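Local coordinates for early 35 kDa protein (PDB 1P35), which inhibits host caspases, blocking the apoptosis that viral infection triggers in insect cells, and also suppresses the host's antiviral RNA interference response, at residues 4-9 with 133-138; 112-117 with 127-132; 181-184 with 190-193. One frame throughout, in Å; residues are numbered along the deposited sequence.

Contact 1: residues 4-9 with 133-138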
ATOM      1  N   PHE A   4       3.919  19.024 -23.277  1.00 36.33           N
ATOM      2  CA  PHE A   4       3.813  20.435 -23.665  1.00 29.15           C
ATOM      3  C   PHE A   4       2.872  21.065 -22.660  1.00 35.97           C
ATOM      4  O   PHE A   4       1.931  20.422 -22.215  1.00 24.43           O
ATOM      5  CB  PHE A   4       3.168  20.589 -25.057  1.00 37.65           C
ATOM      6  CG  PHE A   4       2.945  22.023 -25.465  1.00 41.17           C
ATOM      7  CD1 PHE A   4       3.968  22.751 -26.056  1.00 38.49           C
ATOM      8  CD2 PHE A   4       1.762  22.689 -25.109  1.00 61.78           C
ATOM      9  CE1 PHE A   4       3.829  24.136 -26.274  1.00 49.68           C
ATOM     10  CE2 PHE A   4       1.600  24.073 -25.315  1.00 33.77           C
ATOM     11  CZ  PHE A   4       2.646  24.798 -25.897  1.00 40.09           C
ATOM     12  N   PRO A   5       3.143  22.291 -22.207  1.00 37.41           N
ATOM     13  CA  PRO A   5       4.227  23.254 -22.394  1.00 36.34           C
ATOM     14  C   PRO A   5       5.535  22.541 -22.072  1.00 42.06           C
ATOM     15  O   PRO A   5       5.532  21.605 -21.287  1.00 39.34           O
ATOM     16  CB  PRO A   5       3.914  24.301 -21.340  1.00 25.84           C
ATOM     17  CG  PRO A   5       2.398  24.331 -21.374  1.00 31.63           C
ATOM     18  CD  PRO A   5       2.113  22.845 -21.308  1.00 24.33           C
ATOM     19  N   VAL A   6       6.651  23.003 -22.626  1.00 42.82           N
ATOM     20  CA  VAL A   6       7.914  22.321 -22.374  1.00 60.02           C
ATOM     21  C   VAL A   6       8.582  22.554 -21.013  1.00 64.34           C
ATOM     22  O   VAL A   6       9.525  21.853 -20.645  1.00 70.14           O
ATOM     23  CB  VAL A   6       8.923  22.618 -23.499  1.00 61.86           C
ATOM     24  CG1 VAL A   6       8.430  21.994 -24.814  1.00 35.47           C
ATOM     25  CG2 VAL A   6       9.093  24.133 -23.649  1.00 44.30           C
ATOM     26  N   GLU A   7       8.111  23.534 -20.260  1.00 66.99           N
ATOM     27  CA  GLU A   7       8.690  23.772 -18.940  1.00 73.62           C
ATOM     28  C   GLU A   7       8.457  22.501 -18.092  1.00 72.90           C
ATOM     29  O   GLU A   7       9.391  21.794 -17.733  1.00 73.87           O
ATOM     30  CB  GLU A   7       7.993  24.980 -18.282  1.00 90.71           C
ATOM     31  CG  GLU A   7       6.461  24.816 -18.193  1.00 98.89           C
ATOM     32  CD  GLU A   7       5.724  26.009 -17.612  1.00 88.28           C
ATOM     33  OE1 GLU A   7       6.039  26.399 -16.466  1.00 85.09           O
ATOM     34  OE2 GLU A   7       4.820  26.540 -18.304  1.00 73.78           O
ATOM     35  N   ILE A   8       7.177  22.239 -17.829  1.00 74.31           N
ATOM     36  CA  ILE A   8       6.662  21.128 -17.043  1.00 57.27           C
ATOM     37  C   ILE A   8       7.645  20.118 -16.494  1.00 48.91           C
ATOM     38  O   ILE A   8       8.352  19.479 -17.251  1.00 60.31           O
ATOM     39  CB  ILE A   8       5.593  20.342 -17.827  1.00 59.65           C
ATOM     40  CG1 ILE A   8       4.470  21.278 -18.259  1.00 36.82           C
ATOM     41  CG2 ILE A   8       5.022  19.239 -16.930  1.00 40.15           C
ATOM     42  CD1 ILE A   8       3.754  21.896 -17.087  1.00 58.45           C
ATOM     43  N   ASP A   9       7.626  19.952 -15.171  1.00 38.69           N
ATOM     44  CA  ASP A   9       8.488  19.021 -14.472  1.00 47.52           C
ATOM     45  C   ASP A   9       7.686  17.785 -14.041  1.00 32.51           C
ATOM     46  O   ASP A   9       6.674  17.890 -13.366  1.00 34.41           O
ATOM     47  CB  ASP A   9       9.102  19.709 -13.251  1.00 67.13           C
ATOM     48  CG  ASP A   9      10.519  19.253 -12.989  1.00 85.59           C
ATOM     49  OD1 ASP A   9      10.704  18.102 -12.525  1.00 97.89           O
ATOM     50  OD2 ASP A   9      11.451  20.041 -13.282  1.00 84.23           O
ATOM     51  N   GLU A 133       5.908  22.529 -32.230  1.00 47.03           N
ATOM     52  CA  GLU A 133       6.361  22.014 -33.523  1.00 43.03           C
ATOM     53  C   GLU A 133       7.858  21.736 -33.513  1.00 35.56           C
ATOM     54  O   GLU A 133       8.355  20.844 -34.231  1.00 29.99           O
ATOM     55  CB  GLU A 133       6.008  23.003 -34.659  1.00 58.69           C
ATOM     56  CG  GLU A 133       6.644  22.676 -36.023  1.00 64.92           C
ATOM     57  CD  GLU A 133       5.977  23.407 -37.186  1.00 72.59           C
ATOM     58  OE1 GLU A 133       5.705  24.610 -37.028  1.00 71.53           O
ATOM     59  OE2 GLU A 133       5.743  22.785 -38.255  1.00 60.73           O
ATOM     60  N   LYS A 134       8.584  22.490 -32.699  1.00 42.70           N
ATOM     61  CA  LYS A 134      10.030  22.283 -32.601  1.00 39.74           C
ATOM     62  C   LYS A 134      10.423  21.163 -31.630  1.00 51.21           C
ATOM     63  O   LYS A 134      11.289  20.342 -31.929  1.00 39.33           O
ATOM     64  CB  LYS A 134      10.730  23.542 -32.118  1.00 33.87           C
ATOM     65  CG  LYS A 134      12.267  23.374 -32.142  1.00 41.04           C
ATOM     66  CD  LYS A 134      12.951  24.639 -31.652  1.00 49.33           C
ATOM     67  CE  LYS A 134      14.462  24.583 -31.860  1.00 49.64           C
ATOM     68  NZ  LYS A 134      15.032  25.850 -31.301  1.00 58.34           N
ATOM     69  N   TYR A 135       9.772  21.117 -30.473  1.00 38.37           N
ATOM     70  CA  TYR A 135      10.186  20.149 -29.478  1.00 38.27           C
ATOM     71  C   TYR A 135       9.349  18.896 -29.289  1.00 39.33           C
ATOM     72  O   TYR A 135       9.865  17.895 -28.792  1.00 44.25           O
ATOM     73  CB  TYR A 135      10.341  20.858 -28.139  1.00 37.52           C
ATOM     74  CG  TYR A 135      11.364  21.975 -28.175  1.00 42.33           C
ATOM     75  CD1 TYR A 135      12.723  21.695 -28.382  1.00 33.05           C
ATOM     76  CD2 TYR A 135      10.984  23.299 -27.933  1.00 47.57           C
ATOM     77  CE1 TYR A 135      13.698  22.715 -28.332  1.00 29.26           C
ATOM     78  CE2 TYR A 135      11.936  24.332 -27.882  1.00 56.17           C
ATOM     79  CZ  TYR A 135      13.292  24.026 -28.078  1.00 57.52           C
ATOM     80  OH  TYR A 135      14.227  25.018 -27.996  1.00 76.65           O
ATOM     81  N   CYS A 136       8.075  18.966 -29.678  1.00 32.39           N
ATOM     82  CA  CYS A 136       7.150  17.865 -29.525  1.00 31.52           C
ATOM     83  C   CYS A 136       6.795  17.138 -30.827  1.00 33.86           C
ATOM     84  O   CYS A 136       6.953  15.920 -30.915  1.00 40.76           O
ATOM     85  CB  CYS A 136       5.856  18.379 -28.889  1.00 20.77           C
ATOM     86  SG  CYS A 136       6.072  19.275 -27.294  1.00 32.42           S
ATOM     87  N   LEU A 137       6.330  17.876 -31.844  1.00 31.92           N
ATOM     88  CA  LEU A 137       5.898  17.236 -33.079  1.00 26.28           C
ATOM     89  C   LEU A 137       6.833  16.158 -33.579  1.00 36.74           C
ATOM     90  O   LEU A 137       6.384  15.032 -33.844  1.00 39.88           O
ATOM     91  CB  LEU A 137       5.688  18.257 -34.183  1.00 42.21           C
ATOM     92  CG  LEU A 137       4.997  17.610 -35.381  1.00 48.50           C
ATOM     93  CD1 LEU A 137       3.487  17.478 -35.046  1.00 42.02           C
ATOM     94  CD2 LEU A 137       5.198  18.447 -36.640  1.00 43.55           C
ATOM     95  N   PRO A 138       8.161  16.456 -33.641  1.00 27.75           N
ATOM     96  CA  PRO A 138       9.193  15.506 -34.123  1.00 27.87           C
ATOM     97  C   PRO A 138       9.253  14.151 -33.354  1.00 49.19           C
ATOM     98  O   PRO A 138       9.696  13.134 -33.895  1.00 31.10           O
ATOM     99  CB  PRO A 138      10.518  16.299 -33.975  1.00 25.29           C
ATOM    100  CG  PRO A 138      10.080  17.773 -34.112  1.00 26.43           C
ATOM    101  CD  PRO A 138       8.793  17.700 -33.176  1.00 27.10           C
TER
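Cys-136 turns its sulfur into the angle between Phe-4 and Val-6. SG meets the stem of the phenylalanine first, 3.9 Å from Phe-4 CB, and from there lies at the edge of the ring, close to its plane, 4.2 Å from Phe-4 CD1. The ring is therefore approached from its rim and not stacked on. Phe-4 carries its CG anti to the backbone N (chi1 176°), a torsion that brings the ring's CD1 rim round to the sulfur while Tyr-123 meets the same ring in an edge-to-face pair.

Val-6 reaches across at about a right angle to Tyr-135. One methyl does the work: Val-6 CG1 sits 4.0 Å from Tyr-135 CB and comes to the phenol ring obliquely. The same methyl is a looser neighbour of the sulfur, with Val-6 CG1 to Cys-136 SG at 4.4 Å.

In the fold, this joins the N-terminal strand 2-4, and the loop that leads from it to strand 10-21, to the end of helix 126-135. Phe-4 is hydrogen-bonded through its backbone to Leu-43 on the neighbouring strand. Pro-5, entered through a cis peptide bond, sends its CB away from residues 133-138, and the CB of Val-6 turns toward them.

No hydrogen bond crosses between the segments, so the contact rests on apolar surfaces. The tyrosine has polar and apolar neighbours of its own: Tyr-135 OH is hydrogen-bonded to Asp-187 OD1, and Lys-134 CD lies over one ring face, 3.6 Å above the plane and displaced toward the rim.

Contact 2: residues 112-117 with 127-132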
ATOM      1  N   SER A 112      -1.164  18.294 -39.523  1.00 45.94           N
ATOM      2  CA  SER A 112      -2.174  19.218 -40.015  1.00 48.82           C
ATOM      3  C   SER A 112      -3.202  19.549 -38.952  1.00 52.36           C
ATOM      4  O   SER A 112      -3.954  20.508 -39.102  1.00 55.81           O
ATOM      5  CB  SER A 112      -2.863  18.656 -41.266  1.00 53.67           C
ATOM      6  OG  SER A 112      -3.572  17.462 -41.001  1.00 50.81           O
ATOM      7  N   LYS A 113      -3.238  18.766 -37.877  1.00 57.63           N
ATOM      8  CA  LYS A 113      -4.193  19.032 -36.802  1.00 56.21           C
ATOM      9  C   LYS A 113      -3.611  19.631 -35.518  1.00 57.26           C
ATOM     10  O   LYS A 113      -4.376  20.126 -34.687  1.00 49.31           O
ATOM     11  CB  LYS A 113      -4.956  17.756 -36.399  1.00 68.40           C
ATOM     12  CG  LYS A 113      -6.049  17.272 -37.349  1.00 71.02           C
ATOM     13  CD  LYS A 113      -6.963  16.294 -36.599  1.00 85.26           C
ATOM     14  CE  LYS A 113      -8.234  15.932 -37.371  1.00 92.24           C
ATOM     15  NZ  LYS A 113      -9.187  15.127 -36.522  1.00 98.99           N
ATOM     16  N   PHE A 114      -2.281  19.632 -35.356  1.00 49.12           N
ATOM     17  CA  PHE A 114      -1.706  20.123 -34.096  1.00 49.31           C
ATOM     18  C   PHE A 114      -2.030  21.560 -33.616  1.00 40.80           C
ATOM     19  O   PHE A 114      -2.408  21.756 -32.443  1.00 32.88           O
ATOM     20  CB  PHE A 114      -0.187  19.812 -34.055  1.00 48.22           C
ATOM     21  CG  PHE A 114       0.702  20.857 -34.662  1.00 49.68           C
ATOM     22  CD1 PHE A 114       0.880  22.085 -34.033  1.00 39.80           C
ATOM     23  CD2 PHE A 114       1.410  20.587 -35.834  1.00 41.10           C
ATOM     24  CE1 PHE A 114       1.760  23.044 -34.563  1.00 60.00           C
ATOM     25  CE2 PHE A 114       2.293  21.544 -36.376  1.00 48.16           C
ATOM     26  CZ  PHE A 114       2.464  22.775 -35.733  1.00 48.72           C
ATOM     27  N   ALA A 115      -1.917  22.546 -34.494  1.00 41.79           N
ATOM     28  CA  ALA A 115      -2.239  23.935 -34.134  1.00 39.20           C
ATOM     29  C   ALA A 115      -3.717  24.006 -33.732  1.00 33.79           C
ATOM     30  O   ALA A 115      -4.072  24.704 -32.779  1.00 42.66           O
ATOM     31  CB  ALA A 115      -1.983  24.861 -35.315  1.00 30.34           C
ATOM     32  N   LYS A 116      -4.571  23.256 -34.432  1.00 41.27           N
ATOM     33  CA  LYS A 116      -6.007  23.263 -34.117  1.00 44.55           C
ATOM     34  C   LYS A 116      -6.114  22.739 -32.707  1.00 39.43           C
ATOM     35  O   LYS A 116      -6.829  23.305 -31.879  1.00 47.60           O
ATOM     36  CB  LYS A 116      -6.808  22.339 -35.060  1.00 59.04           C
ATOM     37  CG  LYS A 116      -8.354  22.309 -34.831  1.00 77.67           C
ATOM     38  CD  LYS A 116      -9.035  20.913 -35.155  1.00 93.38           C
ATOM     39  CE  LYS A 116      -8.733  19.832 -34.059  1.00 87.82           C
ATOM     40  NZ  LYS A 116      -9.286  18.430 -34.242  1.00 49.99           N
ATOM     41  N   ILE A 117      -5.386  21.657 -32.423  1.00 46.26           N
ATOM     42  CA  ILE A 117      -5.437  21.062 -31.095  1.00 45.88           C
ATOM     43  C   ILE A 117      -4.960  22.011 -30.000  1.00 32.86           C
ATOM     44  O   ILE A 117      -5.643  22.168 -28.996  1.00 27.53           O
ATOM     45  CB  ILE A 117      -4.690  19.709 -31.047  1.00 42.32           C
ATOM     46  CG1 ILE A 117      -5.446  18.677 -31.910  1.00 40.48           C
ATOM     47  CG2 ILE A 117      -4.591  19.229 -29.607  1.00 36.20           C
ATOM     48  CD1 ILE A 117      -4.672  17.341 -32.163  1.00 43.03           C
ATOM     49  N   LYS A 127       4.519  31.800 -30.025  1.00 57.96           N
ATOM     50  CA  LYS A 127       5.536  31.254 -29.120  1.00 58.87           C
ATOM     51  C   LYS A 127       5.230  29.765 -28.763  1.00 59.20           C
ATOM     52  O   LYS A 127       6.067  28.879 -28.951  1.00 49.90           O
ATOM     53  CB  LYS A 127       5.547  32.126 -27.854  1.00 62.09           C
ATOM     54  CG  LYS A 127       6.628  31.867 -26.808  1.00 72.87           C
ATOM     55  CD  LYS A 127       6.379  32.780 -25.582  1.00 81.18           C
ATOM     56  CE  LYS A 127       7.403  32.611 -24.459  1.00 79.07           C
ATOM     57  NZ  LYS A 127       8.762  33.107 -24.826  1.00 63.30           N
ATOM     58  N   SER A 128       4.014  29.506 -28.277  1.00 55.37           N
ATOM     59  CA  SER A 128       3.608  28.173 -27.870  1.00 32.01           C
ATOM     60  C   SER A 128       3.519  27.192 -29.017  1.00 45.75           C
ATOM     61  O   SER A 128       3.902  26.020 -28.893  1.00 45.09           O
ATOM     62  CB  SER A 128       2.255  28.230 -27.155  1.00 45.05           C
ATOM     63  OG  SER A 128       2.335  28.992 -25.965  1.00 65.30           O
ATOM     64  N   ILE A 129       3.017  27.679 -30.144  1.00 50.54           N
ATOM     65  CA  ILE A 129       2.826  26.835 -31.297  1.00 51.81           C
ATOM     66  C   ILE A 129       4.138  26.444 -31.933  1.00 49.96           C
ATOM     67  O   ILE A 129       4.281  25.336 -32.438  1.00 57.29           O
ATOM     68  CB  ILE A 129       1.875  27.524 -32.306  1.00 46.01           C
ATOM     69  CG1 ILE A 129       0.482  27.559 -31.686  1.00 43.66           C
ATOM     70  CG2 ILE A 129       1.859  26.782 -33.640  1.00 48.21           C
ATOM     71  CD1 ILE A 129      -0.511  28.366 -32.420  1.00 43.79           C
ATOM     72  N   GLU A 130       5.111  27.333 -31.881  1.00 45.59           N
ATOM     73  CA  GLU A 130       6.385  27.015 -32.485  1.00 47.82           C
ATOM     74  C   GLU A 130       7.170  26.083 -31.572  1.00 45.77           C
ATOM     75  O   GLU A 130       7.902  25.225 -32.048  1.00 58.19           O
ATOM     76  CB  GLU A 130       7.182  28.293 -32.770  1.00 59.97           C
ATOM     77  CG  GLU A 130       6.431  29.287 -33.686  1.00 68.59           C
ATOM     78  CD  GLU A 130       7.310  30.416 -34.212  1.00 78.36           C
ATOM     79  OE1 GLU A 130       8.055  31.027 -33.409  1.00 66.73           O
ATOM     80  OE2 GLU A 130       7.237  30.698 -35.431  1.00 74.02           O
ATOM     81  N   ALA A 131       6.988  26.247 -30.266  1.00 38.35           N
ATOM     82  CA  ALA A 131       7.698  25.415 -29.301  1.00 44.23           C
ATOM     83  C   ALA A 131       7.293  23.950 -29.518  1.00 54.82           C
ATOM     84  O   ALA A 131       8.151  23.057 -29.640  1.00 45.55           O
ATOM     85  CB  ALA A 131       7.362  25.856 -27.912  1.00 38.22           C
ATOM     86  N   TYR A 132       5.978  23.741 -29.596  1.00 39.80           N
ATOM     87  CA  TYR A 132       5.394  22.442 -29.840  1.00 41.68           C
ATOM     88  C   TYR A 132       5.923  21.783 -31.130  1.00 40.25           C
ATOM     89  O   TYR A 132       6.303  20.605 -31.132  1.00 43.28           O
ATOM     90  CB  TYR A 132       3.858  22.561 -29.917  1.00 28.78           C
ATOM     91  CG  TYR A 132       3.199  21.211 -30.183  1.00 24.11           C
ATOM     92  CD1 TYR A 132       3.096  20.715 -31.470  1.00 30.54           C
ATOM     93  CD2 TYR A 132       2.785  20.401 -29.143  1.00 28.97           C
ATOM     94  CE1 TYR A 132       2.612  19.443 -31.726  1.00 46.09           C
ATOM     95  CE2 TYR A 132       2.285  19.098 -29.397  1.00 31.02           C
ATOM     96  CZ  TYR A 132       2.215  18.632 -30.699  1.00 30.42           C
ATOM     97  OH  TYR A 132       1.799  17.319 -30.970  1.00 41.91           O
TER
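Phe-114 and Tyr-132 form the aromatic part of this contact. Their planes are 29° from parallel, and the offset is large enough that little of one ring lies over the other, with centroids 5.2 Å from one another. The two side chains run past each other in opposite directions, which sets the rim of the tyrosine beside the inner part of the phenylalanine: Tyr-132 CE1 lies 3.7 Å from Phe-114 CB, and Tyr-132 CD1 lies 3.7 Å from Phe-114 CD1. Phe-114 places CG between its backbone N and carbonyl carbon (chi1 88°), swinging the ring off its own helix toward the other one, while Tyr-132 extends with CG opposite the backbone N (chi1 180°).

Residues 112-117 and 127-132 belong to two successive helices, 110-120 and 126-135, linked by a short loop, so the contact packs neighbours in sequence against each other. Helix 137-140 adds Leu-137, which touches both rings.

The aliphatic part is a single methyl. Ile-129, one turn before Tyr-132, puts CG2 at the edge of the Phe-114 ring and near its plane, 3.9 Å from Phe-114 CE1. Leu-118, farther along helix 110-120, touches both Ile-129 and Tyr-132.

No hydrogen bond passes between the two segments; the backbone bonds found here run along each helix. Ile-117 N bonds to Lys-113 O at 2.9 Å, and Tyr-132 N to Ser-128 O at 3.2 Å; the first helix is kinked where the N atoms of Ala-115 and Lys-116 lack a bond to the preceding turn.

Contact 3: residues 181-184 with 190-193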
ATOM      1  N   PHE A 181       8.704   5.659 -24.011  1.00 31.99           N
ATOM      2  CA  PHE A 181       9.726   6.223 -23.134  1.00 29.35           C
ATOM      3  C   PHE A 181      10.197   7.591 -23.583  1.00 33.91           C
ATOM      4  O   PHE A 181      10.693   8.365 -22.762  1.00 28.84           O
ATOM      5  CB  PHE A 181      10.957   5.293 -23.043  1.00 20.97           C
ATOM      6  CG  PHE A 181      10.693   4.004 -22.341  1.00 21.30           C
ATOM      7  CD1 PHE A 181      10.064   3.985 -21.112  1.00 29.39           C
ATOM      8  CD2 PHE A 181      11.123   2.796 -22.894  1.00 25.46           C
ATOM      9  CE1 PHE A 181       9.868   2.789 -20.423  1.00 29.49           C
ATOM     10  CE2 PHE A 181      10.926   1.586 -22.214  1.00 33.18           C
ATOM     11  CZ  PHE A 181      10.294   1.593 -20.962  1.00 33.05           C
ATOM     12  N   ALA A 182      10.070   7.909 -24.871  1.00 30.99           N
ATOM     13  CA  ALA A 182      10.589   9.206 -25.342  1.00 19.27           C
ATOM     14  C   ALA A 182       9.954  10.469 -24.731  1.00 27.89           C
ATOM     15  O   ALA A 182       8.749  10.504 -24.359  1.00 27.09           O
ATOM     16  CB  ALA A 182      10.521   9.287 -26.914  1.00 25.88           C
ATOM     17  N   HIS A 183      10.779  11.509 -24.656  1.00 28.28           N
ATOM     18  CA  HIS A 183      10.367  12.793 -24.088  1.00 25.54           C
ATOM     19  C   HIS A 183      10.329  13.818 -25.216  1.00 31.07           C
ATOM     20  O   HIS A 183      10.802  13.539 -26.354  1.00 25.52           O
ATOM     21  CB  HIS A 183      11.402  13.298 -23.065  1.00 31.04           C
ATOM     22  CG  HIS A 183      11.840  12.266 -22.063  1.00 29.90           C
ATOM     23  ND1 HIS A 183      11.239  12.113 -20.835  1.00 37.78           N
ATOM     24  CD2 HIS A 183      12.821  11.337 -22.118  1.00 46.62           C
ATOM     25  CE1 HIS A 183      11.833  11.140 -20.172  1.00 45.25           C
ATOM     26  NE2 HIS A 183      12.798  10.650 -20.929  1.00 49.52           N
ATOM     27  N   GLU A 184       9.748  14.987 -24.922  1.00 26.47           N
ATOM     28  CA  GLU A 184       9.791  16.043 -25.902  1.00 24.22           C
ATOM     29  C   GLU A 184      11.309  16.420 -25.987  1.00 39.80           C
ATOM     30  O   GLU A 184      12.065  16.249 -25.027  1.00 38.27           O
ATOM     31  CB  GLU A 184       9.026  17.247 -25.415  1.00 20.69           C
ATOM     32  CG  GLU A 184       9.585  17.834 -24.167  1.00 29.46           C
ATOM     33  CD  GLU A 184       9.104  17.147 -22.892  1.00 31.49           C
ATOM     34  OE1 GLU A 184       8.650  15.991 -22.926  1.00 35.98           O
ATOM     35  OE2 GLU A 184       9.206  17.774 -21.833  1.00 48.95           O
ATOM     36  N   LEU A 190      20.468  16.124 -23.588  1.00 22.41           N
ATOM     37  CA  LEU A 190      20.583  15.097 -22.558  1.00 26.93           C
ATOM     38  C   LEU A 190      19.214  14.979 -21.883  1.00 32.21           C
ATOM     39  O   LEU A 190      18.586  15.992 -21.518  1.00 29.45           O
ATOM     40  CB  LEU A 190      21.588  15.494 -21.497  1.00 29.96           C
ATOM     41  CG  LEU A 190      23.059  15.483 -21.843  1.00 47.35           C
ATOM     42  CD1 LEU A 190      23.815  15.863 -20.560  1.00 30.55           C
ATOM     43  CD2 LEU A 190      23.463  14.067 -22.350  1.00 46.59           C
ATOM     44  N   TYR A 191      18.782  13.748 -21.671  1.00 28.79           N
ATOM     45  CA  TYR A 191      17.440  13.513 -21.115  1.00 30.49           C
ATOM     46  C   TYR A 191      17.516  12.722 -19.838  1.00 30.87           C
ATOM     47  O   TYR A 191      18.394  11.857 -19.686  1.00 37.84           O
ATOM     48  CB  TYR A 191      16.596  12.782 -22.185  1.00 27.73           C
ATOM     49  CG  TYR A 191      16.531  13.562 -23.484  1.00 39.30           C
ATOM     50  CD1 TYR A 191      17.593  13.511 -24.421  1.00 41.59           C
ATOM     51  CD2 TYR A 191      15.476  14.462 -23.720  1.00 39.35           C
ATOM     52  CE1 TYR A 191      17.610  14.330 -25.539  1.00 30.16           C
ATOM     53  CE2 TYR A 191      15.474  15.299 -24.834  1.00 29.37           C
ATOM     54  CZ  TYR A 191      16.540  15.238 -25.737  1.00 34.44           C
ATOM     55  OH  TYR A 191      16.549  16.127 -26.789  1.00 42.84           O
ATOM     56  N   GLU A 192      16.631  13.054 -18.896  1.00 36.27           N
ATOM     57  CA  GLU A 192      16.606  12.368 -17.586  1.00 32.42           C
ATOM     58  C   GLU A 192      15.454  11.417 -17.618  1.00 27.33           C
ATOM     59  O   GLU A 192      14.385  11.792 -18.084  1.00 25.86           O
ATOM     60  CB  GLU A 192      16.350  13.353 -16.430  1.00 32.52           C
ATOM     61  CG  GLU A 192      17.424  14.392 -16.161  1.00 48.32           C
ATOM     62  CD  GLU A 192      17.059  15.339 -15.024  1.00 53.11           C
ATOM     63  OE1 GLU A 192      17.203  14.964 -13.841  1.00 71.24           O
ATOM     64  OE2 GLU A 192      16.607  16.459 -15.318  1.00 56.29           O
ATOM     65  N   TYR A 193      15.663  10.187 -17.158  1.00 29.77           N
ATOM     66  CA  TYR A 193      14.569   9.214 -17.108  1.00 27.93           C
ATOM     67  C   TYR A 193      14.256   8.748 -15.690  1.00 19.33           C
ATOM     68  O   TYR A 193      15.116   8.695 -14.851  1.00 22.98           O
ATOM     69  CB  TYR A 193      14.887   7.982 -17.897  1.00 21.03           C
ATOM     70  CG  TYR A 193      14.976   8.146 -19.373  1.00 26.12           C
ATOM     71  CD1 TYR A 193      16.135   8.671 -19.984  1.00 36.39           C
ATOM     72  CD2 TYR A 193      13.938   7.667 -20.190  1.00 28.59           C
ATOM     73  CE1 TYR A 193      16.258   8.695 -21.382  1.00 42.35           C
ATOM     74  CE2 TYR A 193      14.048   7.680 -21.566  1.00 43.64           C
ATOM     75  CZ  TYR A 193      15.195   8.180 -22.172  1.00 58.31           C
ATOM     76  OH  TYR A 193      15.255   8.111 -23.552  1.00 56.70           O
TER
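The loop that leaves strand 176-179 runs beside the start of strand 191-199, and in residues 181-184 it is His-183 that faces the strand. Its imidazole makes a T-shaped (edge-to-face) pair with Tyr-193: the planes stand at 71° and the centroids are 4.5 Å apart. NE2 leads the edge, riding 3.2 Å above the tyrosine plane and displaced toward the rim, 3.3 Å from both Tyr-193 CD2 and Tyr-193 CE2. His-183 holds CG anti to its carbonyl carbon (chi1 -48°), and this turns the ring toward the strand.

The backbone supplies the other close neighbours. His-183 CE1 lies 3.4 Å from Glu-192 O; NE2 is nearly as close to that oxygen, but the angle is too poor for a hydrogen bond. From the loop, Glu-184 O meets the edge of the Tyr-191 ring near its plane, 3.5 Å from Tyr-191 CE2, while Phe-181 O comes obliquely to Tyr-193, 3.6 Å from CE2, and also lies 3.6 Å above one face of the His-183 ring, offset toward its rim. Phe-181 starts toward the strand with CB, then its ring leads off to Val-195 and Ala-197 farther along strand 191-199.

The backbone of His-183 is held through N to Asn-289 OD1, and the tyrosine through OH to Leu-288 O. No hydrogen bond crosses, so the contact rests on van der Waals packing and, probably, edge-to-face electrostatics. A proton on NE2 would point the imidazole's positive edge at the pi face of Tyr-193, and the carbonyl oxygens of Phe-181 and Glu-192 could stabilise positive charge there.

In the fold
Contacts 1 and 2 share helix 126-135 and have centres about 10 Å apart; contact 2 is nested in the chain loop that contact 1 closes. A probable hydrogen bond from Leu-137 N to Tyr-132 O (2.8 Å) joins them, and Glu-133 CB packs 3.7 Å from Phe-114 CZ. Contact 3 comes later in the chain, its centre about 11 Å from that of contact 1; Glu-184 CB lies 3.5 Å from Tyr-135 O and 4.0 Å from Cys-136 SG. Contact 1 touches both others, whereas contacts 2 and 3 do not touch, their nearest atoms being about 7 Å apart. The reactive-site loop for caspases, between helix 62-74 and strand 98-106, belongs to none of the three.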